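Local coordinates for RNA polymerase II subunit B1 CTD phosphatase RTR1 (Saccharomyces cerevisiae, PDB 5C2Y), which dephosphorylates the C-terminal domain repeats of RNA polymerase II, regulating the enzyme as its phosphorylation pattern changes during transcription, at residues Lys13-Ile18 with Thr35-Gly40; Thr52-Gly57 with Phe163-Arg168; Met96-Lys101 with Asn108-Leu113. All coordinates share one frame; numbering follows the deposited sequence.

Interaction 1: Lys13-Ile18 with Thr35-Gly40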
loop_
_atom_site.group_PDB
_atom_site.type_symbol
_atom_site.label_atom_id
_atom_site.label_comp_id
_atom_site.label_asym_id
_atom_site.label_seq_id
_atom_site.Cartn_x
_atom_site.Cartn_y
_atom_site.Cartn_z
ATOM N N LYS A 13 -4.899 -2.189 13.813
ATOM C CA LYS A 13 -6.070 -1.915 14.631
ATOM C C LYS A 13 -5.637 -1.425 16.008
ATOM O O LYS A 13 -6.261 -0.527 16.574
ATOM C CB LYS A 13 -6.952 -3.162 14.765
ATOM C CG LYS A 13 -7.855 -3.502 13.572
ATOM C CD LYS A 13 -8.530 -4.834 13.852
ATOM C CE LYS A 13 -9.288 -5.405 12.659
ATOM N NZ LYS A 13 -9.378 -6.903 12.780
ATOM N N GLU A 14 -4.561 -2.010 16.532
ATOM C CA GLU A 14 -4.064 -1.682 17.864
ATOM C C GLU A 14 -3.256 -0.388 17.885
ATOM O O GLU A 14 -3.421 0.440 18.780
ATOM C CB GLU A 14 -3.203 -2.832 18.421
ATOM C CG GLU A 14 -4.001 -4.014 19.004
ATOM C CD GLU A 14 -3.202 -5.328 19.030
ATOM O OE1 GLU A 14 -2.027 -5.322 18.584
ATOM O OE2 GLU A 14 -3.757 -6.368 19.483
ATOM N N THR A 15 -2.387 -0.213 16.897
ATOM C CA THR A 15 -1.448 0.899 16.890
ATOM C C THR A 15 -2.087 2.210 16.409
ATOM O O THR A 15 -1.594 3.284 16.736
ATOM C CB THR A 15 -0.222 0.571 16.005
ATOM O OG1 THR A 15 0.193 -0.784 16.245
ATOM C CG2 THR A 15 0.938 1.524 16.275
ATOM N N ALA A 16 -3.189 2.136 15.659
ATOM C CA ALA A 16 -3.760 3.345 15.053
ATOM C C ALA A 16 -5.229 3.593 15.359
ATOM O O ALA A 16 -5.672 4.739 15.421
ATOM C CB ALA A 16 -3.577 3.301 13.536
ATOM N N LEU A 17 -5.994 2.524 15.511
ATOM C CA LEU A 17 -7.437 2.649 15.486
ATOM C C LEU A 17 -8.062 2.720 16.870
ATOM O O LEU A 17 -9.153 3.272 17.022
ATOM C CB LEU A 17 -8.046 1.484 14.714
ATOM C CG LEU A 17 -7.626 1.387 13.256
ATOM C CD1 LEU A 17 -8.374 0.247 12.578
ATOM C CD2 LEU A 17 -7.884 2.726 12.574
ATOM N N ILE A 18 -7.382 2.154 17.865
ATOM C CA ILE A 18 -7.904 2.099 19.231
ATOM C C ILE A 18 -8.520 3.417 19.752
ATOM O O ILE A 18 -9.650 3.418 20.251
ATOM C CB ILE A 18 -6.805 1.653 20.223
ATOM C CG1 ILE A 18 -6.542 0.156 20.106
ATOM C CG2 ILE A 18 -7.201 1.988 21.654
ATOM C CD1 ILE A 18 -5.440 -0.320 21.040
ATOM N N THR A 35 -3.805 8.258 9.857
ATOM C CA THR A 35 -2.977 8.117 8.661
ATOM C C THR A 35 -1.495 7.953 8.997
ATOM O O THR A 35 -0.892 6.935 8.632
ATOM C CB THR A 35 -3.160 9.310 7.706
ATOM O OG1 THR A 35 -4.544 9.423 7.349
ATOM C CG2 THR A 35 -2.333 9.127 6.448
ATOM N N LEU A 36 -0.911 8.916 9.709
ATOM C CA LEU A 36 0.536 8.860 9.978
ATOM C C LEU A 36 0.877 7.699 10.891
ATOM O O LEU A 36 2.031 7.264 10.967
ATOM C CB LEU A 36 1.049 10.159 10.594
ATOM C CG LEU A 36 0.873 11.419 9.746
ATOM C CD1 LEU A 36 1.342 12.623 10.531
ATOM C CD2 LEU A 36 1.599 11.327 8.402
ATOM N N GLU A 37 -0.128 7.178 11.577
ATOM C CA GLU A 37 0.113 6.016 12.412
ATOM C C GLU A 37 0.291 4.755 11.585
ATOM O O GLU A 37 1.167 3.945 11.880
ATOM C CB GLU A 37 -1.016 5.829 13.429
ATOM C CG GLU A 37 -0.809 6.657 14.690
ATOM C CD GLU A 37 0.459 6.268 15.445
ATOM O OE1 GLU A 37 1.003 5.179 15.184
ATOM O OE2 GLU A 37 0.924 7.053 16.293
ATOM N N ILE A 38 -0.541 4.586 10.560
ATOM C CA ILE A 38 -0.380 3.462 9.626
ATOM C C ILE A 38 0.944 3.561 8.859
ATOM O O ILE A 38 1.723 2.612 8.821
ATOM C CB ILE A 38 -1.542 3.395 8.628
ATOM C CG1 ILE A 38 -2.844 3.088 9.362
ATOM C CG2 ILE A 38 -1.288 2.328 7.611
ATOM C CD1 ILE A 38 -4.053 3.391 8.564
ATOM N N ILE A 39 1.194 4.724 8.260
ATOM C CA ILE A 39 2.436 4.962 7.529
ATOM C C ILE A 39 3.658 4.824 8.431
ATOM O O ILE A 39 4.712 4.370 7.986
ATOM C CB ILE A 39 2.425 6.340 6.868
ATOM C CG1 ILE A 39 1.320 6.379 5.812
ATOM C CG2 ILE A 39 3.763 6.644 6.237
ATOM C CD1 ILE A 39 1.320 7.615 4.995
ATOM N N GLY A 40 3.518 5.190 9.705
ATOM C CA GLY A 40 4.572 4.929 10.661
ATOM C C GLY A 40 4.833 3.434 10.733
ATOM O O GLY A 40 5.960 2.979 10.873
#
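Apolar packing between Ala16 and two side chains of 35-40 makes the body of this contact. The methyl CB of Ala16 points at the facing helix and meets Glu37 CB at 3.6 Å, alkyl against alkyl, while its second neighbour is Ile38 CG1, 4.2 Å away. A residue as small as alanine suits a buried place where the two backbones draw near: the CA atoms of Ala16 and Glu37 are 5.4 Å apart. Ile38, whose branched side chain carries the apolar face further inward, also packs on Leu56 and Phe59.

The segments belong to helices 9-17 and 28-42, which form a helical hairpin and run roughly antiparallel, with the axes of the short segments 8.7 Å apart at closest and 143° between their directions. The chain 13-17 includes a wider pi-type turn: Lys13 O takes the regular bond from Leu17 N and also a weak one, a residue further on, from Ile18 N.

Polar atoms lie toward the solvent side, and no hydrogen bond joins the two segments. In Glu37 a bend at chi2 (-62°) brings the carboxylate beside Thr15, and the two side chains cross at about a right angle. Glu37 OE1 lies 3.6 Å from Thr15 O, with no bond between them, and 3.8 Å from Thr15 CG2; Thr15 OG1 is instead bonded to Asp11 O, one turn earlier in its own helix.

Interaction 2: Thr52-Gly57 with Phe163-Arg168; sequences TLKYLG and FEELLR. With SO4 (sulfate ion), chain D.
Lys54 and Glu165 form a salt bridge between helix 50-56 and helix 163-170, two elements of an all-helical fold that are far apart in sequence. It is a surface contact spanning well-separated backbones: the nearest CA atoms, those of Lys54 and Glu165, lie 11.0 Å apart, a distance that two long side chains, lysine and glutamate, can bridge. The CB of Lys54 points toward the opposite helix, and CG lies anti to the carbonyl carbon (chi1 -86°). Bends at chi2, chi3 and chi4 then curl the chain, so that it passes alongside the acid before its ammonium group arrives. CD comes first, 3.1 Å from Glu165 OE2, and CE follows at 3.2 Å from that same oxygen; CE also lies near O3 of a bound sulfate. At the tip, NZ donates to Glu165 OE2 over 3.0 Å, using the syn lone pair, on the side of the other carboxylate oxygen.

Glu165 comes from the opposite direction, its chain extended beyond CG (chi2 -178°), which carries the carboxylate out to the lysine. Its OE1 takes a weak hydrogen bond from Leu162 N, just ahead of the helix. The lysine ammonium serves more than one acceptor, since Val160 O is a further, weak partner. Two negative groups near one ammonium would probably strengthen its preference for the charged form. The sulfate, probably from the crystallisation liquor, accepts a hydrogen bond from Lys54 NZ through O2, at 2.8 Å.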
loop_
_atom_site.group_PDB
_atom_site.type_symbol
_atom_site.label_atom_id
_atom_site.label_comp_id
_atom_site.label_asym_id
_atom_site.label_seq_id
_atom_site.Cartn_x
_atom_site.Cartn_y
_atom_site.Cartn_z
ATOM N N THR A 52 -3.680 -7.947 4.632
ATOM C CA THR A 52 -3.390 -6.711 5.337
ATOM C C THR A 52 -3.288 -5.562 4.332
ATOM O O THR A 52 -3.940 -4.523 4.510
ATOM C CB THR A 52 -2.104 -6.846 6.166
ATOM O OG1 THR A 52 -2.291 -7.879 7.137
ATOM C CG2 THR A 52 -1.782 -5.565 6.887
ATOM N N LEU A 53 -2.508 -5.759 3.263
ATOM C CA LEU A 53 -2.404 -4.749 2.211
ATOM C C LEU A 53 -3.789 -4.391 1.664
ATOM O O LEU A 53 -4.076 -3.215 1.436
ATOM C CB LEU A 53 -1.490 -5.220 1.085
ATOM C CG LEU A 53 -1.211 -4.230 -0.057
ATOM C CD1 LEU A 53 -0.605 -2.944 0.444
ATOM C CD2 LEU A 53 -0.285 -4.830 -1.067
ATOM N N LYS A 54 -4.640 -5.402 1.480
ATOM C CA LYS A 54 -5.995 -5.212 0.985
ATOM C C LYS A 54 -6.856 -4.502 2.008
ATOM O O LYS A 54 -7.620 -3.592 1.677
ATOM C CB LYS A 54 -6.628 -6.557 0.627
ATOM C CG LYS A 54 -6.327 -7.050 -0.781
ATOM C CD LYS A 54 -6.272 -8.572 -0.851
ATOM C CE LYS A 54 -7.622 -9.233 -0.609
ATOM N NZ LYS A 54 -8.555 -9.056 -1.746
ATOM N N TYR A 55 -6.753 -4.938 3.258
ATOM C CA TYR A 55 -7.523 -4.325 4.329
ATOM C C TYR A 55 -7.199 -2.843 4.412
ATOM O O TYR A 55 -8.071 -1.999 4.617
ATOM C CB TYR A 55 -7.220 -5.013 5.664
ATOM C CG TYR A 55 -7.680 -4.253 6.888
ATOM C CD1 TYR A 55 -9.026 -4.162 7.198
ATOM C CD2 TYR A 55 -6.767 -3.634 7.735
ATOM C CE1 TYR A 55 -9.457 -3.466 8.305
ATOM C CE2 TYR A 55 -7.195 -2.940 8.855
ATOM C CZ TYR A 55 -8.541 -2.866 9.134
ATOM O OH TYR A 55 -8.989 -2.185 10.243
ATOM N N LEU A 56 -5.918 -2.562 4.237
ATOM C CA LEU A 56 -5.330 -1.239 4.357
ATOM C C LEU A 56 -5.959 -0.200 3.434
ATOM O O LEU A 56 -6.048 0.980 3.779
ATOM C CB LEU A 56 -3.857 -1.380 4.055
ATOM C CG LEU A 56 -2.800 -0.423 4.516
ATOM C CD1 LEU A 56 -2.457 -0.739 5.944
ATOM C CD2 LEU A 56 -1.619 -0.655 3.598
ATOM N N GLY A 57 -6.384 -0.642 2.253
ATOM C CA GLY A 57 -7.034 0.226 1.284
ATOM C C GLY A 57 -8.143 1.158 1.776
ATOM O O GLY A 57 -8.308 2.252 1.219
ATOM N N PHE A 163 -2.667 -7.244 -7.944
ATOM C CA PHE A 163 -2.282 -7.647 -9.284
ATOM C C PHE A 163 -2.014 -9.130 -9.264
ATOM O O PHE A 163 -2.458 -9.868 -10.149
ATOM C CB PHE A 163 -1.064 -6.868 -9.764
ATOM C CG PHE A 163 -0.625 -7.212 -11.157
ATOM C CD1 PHE A 163 -1.544 -7.494 -12.142
ATOM C CD2 PHE A 163 0.719 -7.217 -11.491
ATOM C CE1 PHE A 163 -1.122 -7.797 -13.427
ATOM C CE2 PHE A 163 1.138 -7.515 -12.768
ATOM C CZ PHE A 163 0.222 -7.803 -13.732
ATOM N N GLU A 164 -1.334 -9.579 -8.220
ATOM C CA GLU A 164 -0.927 -10.971 -8.171
ATOM C C GLU A 164 -2.117 -11.891 -7.896
ATOM O O GLU A 164 -2.002 -13.092 -8.050
ATOM C CB GLU A 164 0.199 -11.172 -7.140
ATOM C CG GLU A 164 -0.076 -10.635 -5.753
ATOM C CD GLU A 164 0.218 -9.146 -5.583
ATOM O OE1 GLU A 164 1.085 -8.798 -4.748
ATOM O OE2 GLU A 164 -0.448 -8.328 -6.257
ATOM N N GLU A 165 -3.270 -11.332 -7.539
ATOM C CA GLU A 165 -4.496 -12.125 -7.475
ATOM C C GLU A 165 -5.005 -12.416 -8.876
ATOM O O GLU A 165 -5.563 -13.475 -9.129
ATOM C CB GLU A 165 -5.592 -11.416 -6.682
ATOM C CG GLU A 165 -5.281 -11.213 -5.220
ATOM C CD GLU A 165 -6.428 -10.553 -4.441
ATOM O OE1 GLU A 165 -7.309 -9.935 -5.063
ATOM O OE2 GLU A 165 -6.433 -10.638 -3.193
ATOM N N LEU A 166 -4.835 -11.471 -9.794
ATOM C CA LEU A 166 -5.283 -11.709 -11.161
ATOM C C LEU A 166 -4.348 -12.678 -11.888
ATOM O O LEU A 166 -4.794 -13.578 -12.582
ATOM C CB LEU A 166 -5.405 -10.395 -11.940
ATOM C CG LEU A 166 -6.597 -9.489 -11.595
ATOM C CD1 LEU A 166 -6.754 -8.437 -12.667
ATOM C CD2 LEU A 166 -7.912 -10.239 -11.379
ATOM N N LEU A 167 -3.046 -12.489 -11.733
ATOM C CA LEU A 167 -2.081 -13.419 -12.295
ATOM C C LEU A 167 -2.373 -14.868 -11.922
ATOM O O LEU A 167 -2.445 -15.740 -12.787
ATOM C CB LEU A 167 -0.682 -13.049 -11.826
ATOM C CG LEU A 167 -0.218 -11.684 -12.305
ATOM C CD1 LEU A 167 1.256 -11.573 -12.028
ATOM C CD2 LEU A 167 -0.513 -11.508 -13.794
ATOM N N ARG A 168 -2.526 -15.111 -10.619
ATOM C CA ARG A 168 -2.897 -16.428 -10.090
ATOM C C ARG A 168 -4.127 -17.014 -10.760
ATOM O O ARG A 168 -4.094 -18.138 -11.251
ATOM C CB ARG A 168 -3.161 -16.350 -8.591
ATOM C CG ARG A 168 -1.925 -16.532 -7.780
ATOM C CD ARG A 168 -2.237 -16.848 -6.345
ATOM N NE ARG A 168 -2.863 -15.721 -5.689
ATOM C CZ ARG A 168 -2.190 -14.802 -5.016
ATOM N NH1 ARG A 168 -0.868 -14.885 -4.920
ATOM N NH2 ARG A 168 -2.840 -13.802 -4.442
HETATM S S SO4 D . -11.382 -10.040 -0.556
HETATM O O1 SO4 D . -10.679 -11.235 -1.028
HETATM O O2 SO4 D . -11.316 -8.997 -1.576
HETATM O O3 SO4 D . -10.753 -9.592 0.686
HETATM O O4 SO4 D . -12.781 -10.348 -0.276
#

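Interaction 3: Met96-Lys101 with Asn108-Leu113; sequences MNDTTK and NPYAYL
Lys101 lies across one face of the Tyr110 ring, joining helix 96-104 to the short helix 110-113, two successive helices joined by a short connection within the predicted RTR1-type zinc finger, away from the metal itself. The lysine chain and the ring cross at about a right angle. Lys101 CE sits almost over the ring centre, 3.8 Å from the centroid and 8° off the normal, a CH-pi contact. The ammonium NZ stays over the same face, 3.9 Å from the centroid and displaced toward the CD1 and CE1 side, as a cation-pi interaction. A bend at chi3 turns the end of the lysine over the ring, while its CB rests against CD2 and CE2. A long aliphatic chain with a charged end suits this place because it offers both methylene groups and a cation to the pi cloud.

Tyr110 reaches across with CG anti to its backbone N (chi1 179°). Its edge meets Asp98, whose carbonyl O lies near the ring plane, 3.6 Å from CE2. The Asp98 side chain crosses that of Tyr110 at about a right angle, the carboxylate and ring planes 67° apart, with OD2 3.5 Å from Tyr110 OH; OD2 accepts from Asp92 N. Replacing Tyr110 with an alanine would remove the ring, and Lys101 would probably lose its cation-pi partner and be left free to swing. Asn108, ahead of the second helix, provides a weak capping bond: its OD1 accepts from Tyr110 N at 3.4 Å.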
loop_
_atom_site.group_PDB
_atom_site.type_symbol
_atom_site.label_atom_id
_atom_site.label_comp_id
_atom_site.label_asym_id
_atom_site.label_seq_id
_atom_site.Cartn_x
_atom_site.Cartn_y
_atom_site.Cartn_z
ATOM N N MET A 96 18.271 17.097 -9.424
ATOM C CA MET A 96 17.496 17.394 -10.612
ATOM C C MET A 96 17.924 16.485 -11.769
ATOM O O MET A 96 17.122 16.194 -12.659
ATOM C CB MET A 96 17.648 18.857 -10.996
ATOM C CG MET A 96 16.700 19.304 -12.075
ATOM S SD MET A 96 14.969 19.078 -11.617
ATOM C CE MET A 96 14.143 19.454 -13.154
ATOM N N ASN A 97 19.180 16.027 -11.759
ATOM C CA ASN A 97 19.605 15.036 -12.743
ATOM C C ASN A 97 18.767 13.785 -12.591
ATOM O O ASN A 97 18.230 13.263 -13.577
ATOM C CB ASN A 97 21.087 14.675 -12.598
ATOM C CG ASN A 97 22.019 15.692 -13.254
ATOM O OD1 ASN A 97 21.589 16.676 -13.887
ATOM N ND2 ASN A 97 23.308 15.433 -13.132
ATOM N N ASP A 98 18.657 13.314 -11.347
ATOM C CA ASP A 98 17.906 12.099 -11.052
ATOM C C ASP A 98 16.437 12.306 -11.408
ATOM O O ASP A 98 15.788 11.412 -11.935
ATOM C CB ASP A 98 18.076 11.691 -9.583
ATOM C CG ASP A 98 19.417 11.005 -9.317
ATOM O OD1 ASP A 98 20.342 11.110 -10.160
ATOM O OD2 ASP A 98 19.560 10.340 -8.267
ATOM N N THR A 99 15.921 13.495 -11.141
ATOM C CA THR A 99 14.543 13.799 -11.488
ATOM C C THR A 99 14.388 13.832 -13.006
ATOM O O THR A 99 13.433 13.275 -13.545
ATOM C CB THR A 99 14.092 15.134 -10.853
ATOM O OG1 THR A 99 13.859 14.926 -9.452
ATOM C CG2 THR A 99 12.811 15.670 -11.529
ATOM N N THR A 100 15.352 14.457 -13.684
ATOM C CA THR A 100 15.374 14.530 -15.145
ATOM C C THR A 100 15.409 13.154 -15.801
ATOM O O THR A 100 14.724 12.943 -16.800
ATOM C CB THR A 100 16.591 15.337 -15.661
ATOM O OG1 THR A 100 16.579 16.647 -15.087
ATOM C CG2 THR A 100 16.531 15.489 -17.157
ATOM N N LYS A 101 16.204 12.228 -15.247
ATOM C CA LYS A 101 16.385 10.891 -15.824
ATOM C C LYS A 101 15.084 10.114 -15.924
ATOM O O LYS A 101 14.823 9.429 -16.915
ATOM C CB LYS A 101 17.381 10.072 -15.001
ATOM C CG LYS A 101 18.840 10.356 -15.332
ATOM C CD LYS A 101 19.786 9.580 -14.449
ATOM C CE LYS A 101 19.583 8.106 -14.616
ATOM N NZ LYS A 101 20.529 7.379 -13.735
ATOM N N ASN A 108 13.251 3.637 -20.197
ATOM C CA ASN A 108 14.393 3.130 -19.440
ATOM C C ASN A 108 13.898 2.538 -18.117
ATOM O O ASN A 108 12.887 2.995 -17.562
ATOM C CB ASN A 108 15.418 4.245 -19.196
ATOM C CG ASN A 108 16.830 3.722 -19.050
ATOM O OD1 ASN A 108 17.353 3.586 -17.936
ATOM N ND2 ASN A 108 17.458 3.419 -20.178
ATOM N N PRO A 109 14.577 1.489 -17.632
ATOM C CA PRO A 109 14.216 0.895 -16.344
ATOM C C PRO A 109 14.430 1.850 -15.164
ATOM O O PRO A 109 13.845 1.629 -14.119
ATOM C CB PRO A 109 15.166 -0.314 -16.226
ATOM C CG PRO A 109 15.626 -0.602 -17.597
ATOM C CD PRO A 109 15.614 0.711 -18.335
ATOM N N TYR A 110 15.277 2.865 -15.309
ATOM C CA TYR A 110 15.584 3.725 -14.177
ATOM C C TYR A 110 14.327 4.215 -13.499
ATOM O O TYR A 110 14.233 4.221 -12.267
ATOM C CB TYR A 110 16.406 4.935 -14.593
ATOM C CG TYR A 110 16.686 5.824 -13.410
ATOM C CD1 TYR A 110 17.613 5.442 -12.455
ATOM C CD2 TYR A 110 15.999 7.022 -13.224
ATOM C CE1 TYR A 110 17.875 6.230 -11.357
ATOM C CE2 TYR A 110 16.256 7.834 -12.129
ATOM C CZ TYR A 110 17.199 7.429 -11.193
ATOM O OH TYR A 110 17.491 8.195 -10.076
ATOM N N ALA A 111 13.362 4.621 -14.321
ATOM C CA ALA A 111 12.167 5.283 -13.824
ATOM C C ALA A 111 11.511 4.450 -12.720
ATOM O O ALA A 111 11.122 5.005 -11.694
ATOM C CB ALA A 111 11.196 5.556 -14.959
ATOM N N TYR A 112 11.410 3.130 -12.896
ATOM C CA TYR A 112 10.819 2.304 -11.830
ATOM C C TYR A 112 11.846 1.651 -10.916
ATOM O O TYR A 112 11.629 1.561 -9.702
ATOM C CB TYR A 112 9.881 1.224 -12.391
ATOM C CG TYR A 112 10.368 0.419 -13.575
ATOM C CD1 TYR A 112 10.973 -0.816 -13.400
ATOM C CD2 TYR A 112 10.167 0.868 -14.882
ATOM C CE1 TYR A 112 11.402 -1.564 -14.494
ATOM C CE2 TYR A 112 10.588 0.132 -15.973
ATOM C CZ TYR A 112 11.204 -1.082 -15.771
ATOM O OH TYR A 112 11.626 -1.822 -16.842
ATOM N N LEU A 113 12.971 1.224 -11.471
ATOM C CA LEU A 113 13.967 0.531 -10.669
ATOM C C LEU A 113 14.546 1.442 -9.582
ATOM O O LEU A 113 15.147 0.960 -8.612
ATOM C CB LEU A 113 15.064 -0.036 -11.564
ATOM C CG LEU A 113 14.638 -1.279 -12.356
ATOM C CD1 LEU A 113 15.820 -1.948 -13.046
ATOM C CD2 LEU A 113 13.943 -2.272 -11.451
#

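In the fold
Interactions 1 and 2 adjoin each other in the helical body, their centres about 20 Å apart. Helix 50-56 bridges them: Tyr55 and Leu56, from the segment of interaction 2, pack on Leu17 and Ile38 of interaction 1. Interaction 1 is partly buried and relies on close apolar packing of neighbouring helices, whereas interaction 2 is a surface salt bridge between distant parts of the chain. Interaction 3, also partly buried, shares no helix with the others and lies across the chain's centre from interaction 1, with their nearest atoms about 18 Å apart. It joins helices only a few residues apart, and its chemistry is aromatic and cationic.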